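Local coordinates for hypothetical protein TTHA0303 (Thermus thermophilus, PDB 2YQY) that is of unknown function but belongs to the DinB-like four-helix bundle proteins and carries an exposed histidine triad that is perhaps a metal site, at residues E58-R70 with T134-W148. Residues are numbered along the deposited sequence; the frame is centred on the assembly and turned at random.
Sequences EDSTARVLRRLRR and TFPHPFFGELNPLGW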
loop_
_atom_site.group_PDB
_atom_site.type_symbol
_atom_site.label_atom_id
_atom_site.label_comp_id
_atom_site.label_asym_id
_atom_site.label_seq_id
_atom_site.Cartn_x
_atom_site.Cartn_y
_atom_site.Cartn_z
ATOM N N GLU A 58 1.580 -2.211 -3.016
ATOM C CA GLU A 58 1.930 -3.180 -1.960
ATOM C C GLU A 58 2.376 -4.500 -2.565
ATOM O O GLU A 58 3.275 -5.133 -2.067
ATOM C CB GLU A 58 0.751 -3.488 -1.048
ATOM C CG GLU A 58 0.303 -2.284 -0.275
ATOM C CD GLU A 58 -0.210 -2.579 1.126
ATOM O OE1 GLU A 58 -0.642 -3.728 1.430
ATOM O OE2 GLU A 58 -0.205 -1.615 1.909
ATOM N N ASP A 59 1.745 -4.896 -3.664
ATOM C CA ASP A 59 2.180 -6.101 -4.371
ATOM C C ASP A 59 3.619 -5.956 -4.871
ATOM O O ASP A 59 4.448 -6.825 -4.667
ATOM C CB ASP A 59 1.229 -6.444 -5.518
ATOM C CG ASP A 59 1.665 -7.673 -6.273
ATOM O OD1 ASP A 59 1.292 -8.780 -5.849
ATOM O OD2 ASP A 59 2.392 -7.543 -7.283
ATOM N N SER A 60 3.888 -4.820 -5.500
ATOM C CA SER A 60 5.172 -4.492 -6.076
ATOM C C SER A 60 6.245 -4.459 -4.945
ATOM O O SER A 60 7.339 -5.100 -5.050
ATOM C CB SER A 60 5.000 -3.140 -6.762
ATOM O OG SER A 60 6.193 -2.748 -7.346
ATOM N N THR A 61 5.901 -3.795 -3.837
ATOM C CA THR A 61 6.795 -3.734 -2.641
ATOM C C THR A 61 7.159 -5.112 -2.132
ATOM O O THR A 61 8.340 -5.419 -1.826
ATOM C CB THR A 61 6.120 -2.951 -1.496
ATOM O OG1 THR A 61 5.838 -1.624 -1.964
ATOM C CG2 THR A 61 7.056 -2.882 -0.239
ATOM N N ALA A 62 6.137 -5.961 -2.042
ATOM C CA ALA A 62 6.341 -7.352 -1.602
ATOM C C ALA A 62 7.324 -8.094 -2.515
ATOM O O ALA A 62 8.179 -8.837 -2.041
ATOM C CB ALA A 62 5.030 -8.065 -1.538
ATOM N N ARG A 63 7.224 -7.893 -3.829
ATOM C CA ARG A 63 8.186 -8.517 -4.756
ATOM C C ARG A 63 9.604 -7.948 -4.604
ATOM O O ARG A 63 10.583 -8.662 -4.782
ATOM C CB ARG A 63 7.718 -8.337 -6.207
ATOM C CG ARG A 63 6.352 -8.946 -6.451
ATOM C CD ARG A 63 5.873 -8.814 -7.914
ATOM N NE ARG A 63 4.447 -9.096 -7.926
ATOM C CZ ARG A 63 3.936 -10.324 -7.924
ATOM N NH1 ARG A 63 4.733 -11.383 -8.000
ATOM N NH2 ARG A 63 2.620 -10.498 -7.895
ATOM N N VAL A 64 9.716 -6.656 -4.308
ATOM C CA VAL A 64 11.035 -6.039 -4.059
ATOM C C VAL A 64 11.633 -6.678 -2.834
ATOM O O VAL A 64 12.819 -7.074 -2.836
ATOM C CB VAL A 64 10.942 -4.485 -3.890
ATOM C CG1 VAL A 64 12.281 -3.929 -3.339
ATOM C CG2 VAL A 64 10.558 -3.809 -5.234
ATOM N N LEU A 65 10.817 -6.805 -1.772
ATOM C CA LEU A 65 11.314 -7.442 -0.557
ATOM C C LEU A 65 11.744 -8.860 -0.833
ATOM O O LEU A 65 12.741 -9.328 -0.270
ATOM C CB LEU A 65 10.252 -7.416 0.554
ATOM C CG LEU A 65 9.883 -6.017 1.134
ATOM C CD1 LEU A 65 8.777 -6.074 2.213
ATOM C CD2 LEU A 65 11.111 -5.346 1.684
ATOM N N ARG A 66 10.987 -9.590 -1.642
ATOM C CA ARG A 66 11.382 -10.959 -1.983
ATOM C C ARG A 66 12.719 -10.958 -2.727
ATOM O O ARG A 66 13.560 -11.791 -2.468
ATOM C CB ARG A 66 10.308 -11.642 -2.822
ATOM C CG ARG A 66 10.606 -13.123 -3.192
ATOM C CD ARG A 66 9.410 -13.757 -3.937
ATOM N NE ARG A 66 9.150 -13.033 -5.179
ATOM C CZ ARG A 66 8.108 -13.223 -5.985
ATOM N NH1 ARG A 66 7.191 -14.129 -5.706
ATOM N NH2 ARG A 66 7.995 -12.507 -7.097
ATOM N N ARG A 67 12.902 -10.059 -3.681
ATOM C CA ARG A 67 14.227 -9.989 -4.377
ATOM C C ARG A 67 15.379 -9.621 -3.401
ATOM O O ARG A 67 16.462 -10.238 -3.419
ATOM C CB ARG A 67 14.164 -8.966 -5.501
ATOM C CG ARG A 67 15.276 -9.077 -6.528
ATOM C CD ARG A 67 15.201 -7.893 -7.543
ATOM N NE ARG A 67 16.061 -8.260 -8.694
ATOM C CZ ARG A 67 17.344 -7.948 -8.791
ATOM N NH1 ARG A 67 17.922 -7.216 -7.847
ATOM N NH2 ARG A 67 18.059 -8.355 -9.838
ATOM N N LEU A 68 15.130 -8.666 -2.505
ATOM C CA LEU A 68 16.173 -8.262 -1.540
ATOM C C LEU A 68 16.556 -9.413 -0.586
ATOM O O LEU A 68 17.723 -9.533 -0.171
ATOM C CB LEU A 68 15.729 -7.009 -0.768
ATOM C CG LEU A 68 15.765 -5.754 -1.674
ATOM C CD1 LEU A 68 15.188 -4.530 -0.959
ATOM C CD2 LEU A 68 17.213 -5.472 -2.168
ATOM N N ARG A 69 15.583 -10.273 -0.298
ATOM C CA ARG A 69 15.797 -11.429 0.568
ATOM C C ARG A 69 16.638 -12.452 -0.175
ATOM O O ARG A 69 17.582 -13.007 0.388
ATOM C CB ARG A 69 14.461 -12.019 1.008
ATOM C CG ARG A 69 14.583 -13.056 2.068
ATOM C CD ARG A 69 13.248 -13.717 2.457
ATOM N NE ARG A 69 12.214 -13.858 1.400
ATOM C CZ ARG A 69 11.935 -14.992 0.747
ATOM N NH1 ARG A 69 12.640 -16.093 0.973
ATOM N NH2 ARG A 69 10.938 -15.055 -0.139
ATOM N N ARG A 70 16.325 -12.668 -1.445
ATOM C CA ARG A 70 17.064 -13.635 -2.257
ATOM C C ARG A 70 18.513 -13.198 -2.483
ATOM O O ARG A 70 19.412 -14.019 -2.397
ATOM C CB ARG A 70 16.322 -13.931 -3.560
ATOM C CG ARG A 70 14.985 -14.640 -3.298
ATOM C CD ARG A 70 14.115 -14.691 -4.541
ATOM N NE ARG A 70 13.805 -16.078 -4.856
ATOM C CZ ARG A 70 14.445 -16.813 -5.761
ATOM N NH1 ARG A 70 14.085 -18.070 -5.961
ATOM N NH2 ARG A 70 15.434 -16.299 -6.479
ATOM N N THR A 134 19.989 -2.971 -1.491
ATOM C CA THR A 134 19.054 -1.922 -1.899
ATOM C C THR A 134 18.442 -2.196 -3.277
ATOM O O THR A 134 19.020 -2.918 -4.120
ATOM C CB THR A 134 19.658 -0.481 -1.872
ATOM O OG1 THR A 134 20.617 -0.341 -2.911
ATOM C CG2 THR A 134 20.280 -0.103 -0.515
ATOM N N PHE A 135 17.263 -1.646 -3.489
ATOM C CA PHE A 135 16.647 -1.746 -4.810
ATOM C C PHE A 135 16.041 -0.358 -5.082
ATOM O O PHE A 135 15.546 0.277 -4.138
ATOM C CB PHE A 135 15.614 -2.899 -4.863
ATOM C CG PHE A 135 15.046 -3.141 -6.241
ATOM C CD1 PHE A 135 15.677 -3.997 -7.134
ATOM C CD2 PHE A 135 13.921 -2.444 -6.673
ATOM C CE1 PHE A 135 15.170 -4.190 -8.432
ATOM C CE2 PHE A 135 13.432 -2.615 -7.977
ATOM C CZ PHE A 135 14.041 -3.477 -8.851
ATOM N N PRO A 136 16.126 0.135 -6.337
ATOM C CA PRO A 136 15.632 1.499 -6.603
ATOM C C PRO A 136 14.119 1.701 -6.501
ATOM O O PRO A 136 13.334 0.939 -7.109
ATOM C CB PRO A 136 16.166 1.840 -8.008
ATOM C CG PRO A 136 16.425 0.490 -8.656
ATOM C CD PRO A 136 16.784 -0.470 -7.516
ATOM N N HIS A 137 13.735 2.724 -5.729
ATOM C CA HIS A 137 12.340 3.152 -5.632
ATOM C C HIS A 137 12.224 4.350 -6.579
ATOM O O HIS A 137 13.079 5.213 -6.576
ATOM C CB HIS A 137 11.968 3.546 -4.184
ATOM C CG HIS A 137 10.527 3.953 -4.017
ATOM N ND1 HIS A 137 9.605 3.205 -3.302
ATOM C CD2 HIS A 137 9.845 5.011 -4.517
ATOM C CE1 HIS A 137 8.422 3.799 -3.354
ATOM N NE2 HIS A 137 8.539 4.893 -4.093
ATOM N N PRO A 138 11.203 4.366 -7.446
ATOM C CA PRO A 138 11.058 5.485 -8.397
ATOM C C PRO A 138 11.116 6.948 -7.819
ATOM O O PRO A 138 11.534 7.917 -8.498
ATOM C CB PRO A 138 9.685 5.205 -9.047
ATOM C CG PRO A 138 9.037 4.088 -8.225
ATOM C CD PRO A 138 10.194 3.303 -7.668
ATOM N N PHE A 139 10.640 7.114 -6.598
ATOM C CA PHE A 139 10.597 8.423 -5.945
ATOM C C PHE A 139 11.722 8.497 -4.864
ATOM O O PHE A 139 12.431 9.494 -4.736
ATOM C CB PHE A 139 9.203 8.644 -5.335
ATOM C CG PHE A 139 9.006 10.019 -4.761
ATOM C CD1 PHE A 139 8.710 11.089 -5.582
ATOM C CD2 PHE A 139 9.194 10.254 -3.404
ATOM C CE1 PHE A 139 8.580 12.361 -5.057
ATOM C CE2 PHE A 139 9.061 11.550 -2.876
ATOM C CZ PHE A 139 8.744 12.581 -3.702
ATOM N N PHE A 140 11.891 7.447 -4.084
ATOM C CA PHE A 140 12.827 7.539 -2.953
ATOM C C PHE A 140 14.290 7.142 -3.230
ATOM O O PHE A 140 15.162 7.265 -2.346
ATOM C CB PHE A 140 12.226 6.826 -1.745
ATOM C CG PHE A 140 10.955 7.484 -1.251
ATOM C CD1 PHE A 140 10.992 8.780 -0.720
ATOM C CD2 PHE A 140 9.729 6.844 -1.373
ATOM C CE1 PHE A 140 9.816 9.408 -0.288
ATOM C CE2 PHE A 140 8.545 7.462 -0.946
ATOM C CZ PHE A 140 8.583 8.737 -0.398
ATOM N N GLY A 141 14.558 6.682 -4.453
ATOM C CA GLY A 141 15.892 6.201 -4.802
ATOM C C GLY A 141 16.232 4.838 -4.195
ATOM O O GLY A 141 15.357 4.019 -3.976
ATOM N N GLU A 142 17.509 4.600 -3.919
ATOM C CA GLU A 142 17.952 3.275 -3.463
ATOM C C GLU A 142 17.506 3.051 -2.040
ATOM O O GLU A 142 17.918 3.762 -1.136
ATOM C CB GLU A 142 19.486 3.131 -3.558
ATOM C CG GLU A 142 20.033 3.047 -4.970
ATOM C CD GLU A 142 19.614 1.781 -5.726
ATOM O OE1 GLU A 142 19.706 0.651 -5.177
ATOM O OE2 GLU A 142 19.208 1.928 -6.885
ATOM N N LEU A 143 16.630 2.081 -1.847
ATOM C CA LEU A 143 16.100 1.766 -0.516
ATOM C C LEU A 143 16.380 0.326 -0.153
ATOM O O LEU A 143 16.265 -0.567 -1.007
ATOM C CB LEU A 143 14.574 2.008 -0.471
ATOM C CG LEU A 143 14.002 3.422 -0.646
ATOM C CD1 LEU A 143 12.490 3.374 -0.544
ATOM C CD2 LEU A 143 14.564 4.392 0.381
ATOM N N ASN A 144 16.696 0.089 1.126
ATOM C CA ASN A 144 16.856 -1.296 1.611
ATOM C C ASN A 144 15.478 -1.750 2.063
ATOM O O ASN A 144 14.536 -0.989 1.938
ATOM C CB ASN A 144 17.884 -1.380 2.747
ATOM C CG ASN A 144 17.573 -0.433 3.903
ATOM O OD1 ASN A 144 16.413 -0.221 4.298
ATOM N ND2 ASN A 144 18.638 0.150 4.462
ATOM N N PRO A 145 15.341 -2.987 2.580
ATOM C CA PRO A 145 13.993 -3.422 2.985
ATOM C C PRO A 145 13.260 -2.475 3.981
ATOM O O PRO A 145 12.036 -2.276 3.841
ATOM C CB PRO A 145 14.251 -4.802 3.627
ATOM C CG PRO A 145 15.529 -5.306 2.948
ATOM C CD PRO A 145 16.356 -4.050 2.785
ATOM N N LEU A 146 13.968 -1.945 5.001
ATOM C CA LEU A 146 13.331 -0.988 5.946
ATOM C C LEU A 146 12.768 0.225 5.186
ATOM O O LEU A 146 11.646 0.676 5.471
ATOM C CB LEU A 146 14.324 -0.484 7.031
ATOM C CG LEU A 146 13.862 0.619 8.014
ATOM C CD1 LEU A 146 12.723 0.150 8.875
ATOM C CD2 LEU A 146 15.001 1.149 8.917
ATOM N N GLY A 147 13.572 0.773 4.265
ATOM C CA GLY A 147 13.172 1.925 3.432
ATOM C C GLY A 147 11.912 1.595 2.625
ATOM O O GLY A 147 10.987 2.424 2.548
ATOM N N TRP A 148 11.894 0.423 1.991
ATOM C CA TRP A 148 10.712 -0.064 1.270
ATOM C C TRP A 148 9.472 -0.202 2.165
ATOM O O TRP A 148 8.392 0.124 1.728
ATOM C CB TRP A 148 10.994 -1.385 0.521
ATOM C CG TRP A 148 11.685 -1.109 -0.802
ATOM C CD1 TRP A 148 13.036 -1.082 -1.042
ATOM C CD2 TRP A 148 11.052 -0.733 -2.040
ATOM N NE1 TRP A 148 13.282 -0.733 -2.363
ATOM C CE2 TRP A 148 12.084 -0.519 -2.992
ATOM C CE3 TRP A 148 9.714 -0.604 -2.449
ATOM C CZ2 TRP A 148 11.818 -0.180 -4.324
ATOM C CZ3 TRP A 148 9.452 -0.246 -3.780
ATOM C CH2 TRP A 148 10.502 -0.039 -4.696
HETATM O O HOH W 1 6.697 0.898 -0.995
#
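Helix 58-70 and strand 135-137 run nearly antiparallel, 159° between their directions and 10.1 Å apart at closest approach, with V64 facing F135 and L65 facing P145. W148 is the knob, set among T61, V64, L65 and L68. V64 CG1, anti to the backbone N (chi1 168°), stands over one face of the indole in a CH-pi contact, 3.4 Å from the five-membered-ring centroid; CG2 reaches W148 CH2 and the F135 ring. In this DinB-family four-helix bundle, the beta hairpin formed by F135 and H137 with L143 and G141 leads into helix 145-149 and packs with it on helix 47-71. W148 NE1 ties helix 145-149 back to the hairpin, donating to F135 O (3.0 Å) from above the carbonyl plane, while L143 N reaches that oxygen from the opposite face. Were W148 an alanine, V64 CG1 would probably lose the indole face it packs on, with a gap left among T61, V64, L65 and L68, and F135 O would probably keep one donor fewer. L68 forks, CD1 against P145 CD (4.0 Å) and CD2 against T134 C (3.7 Å), and L65 CD2 touches P145 CB. At the exposed margin R67 CD lies 3.8 Å from F135 CE1. One water donates to T61 OG1, itself bonded to V57 O, and weakly to W148 O.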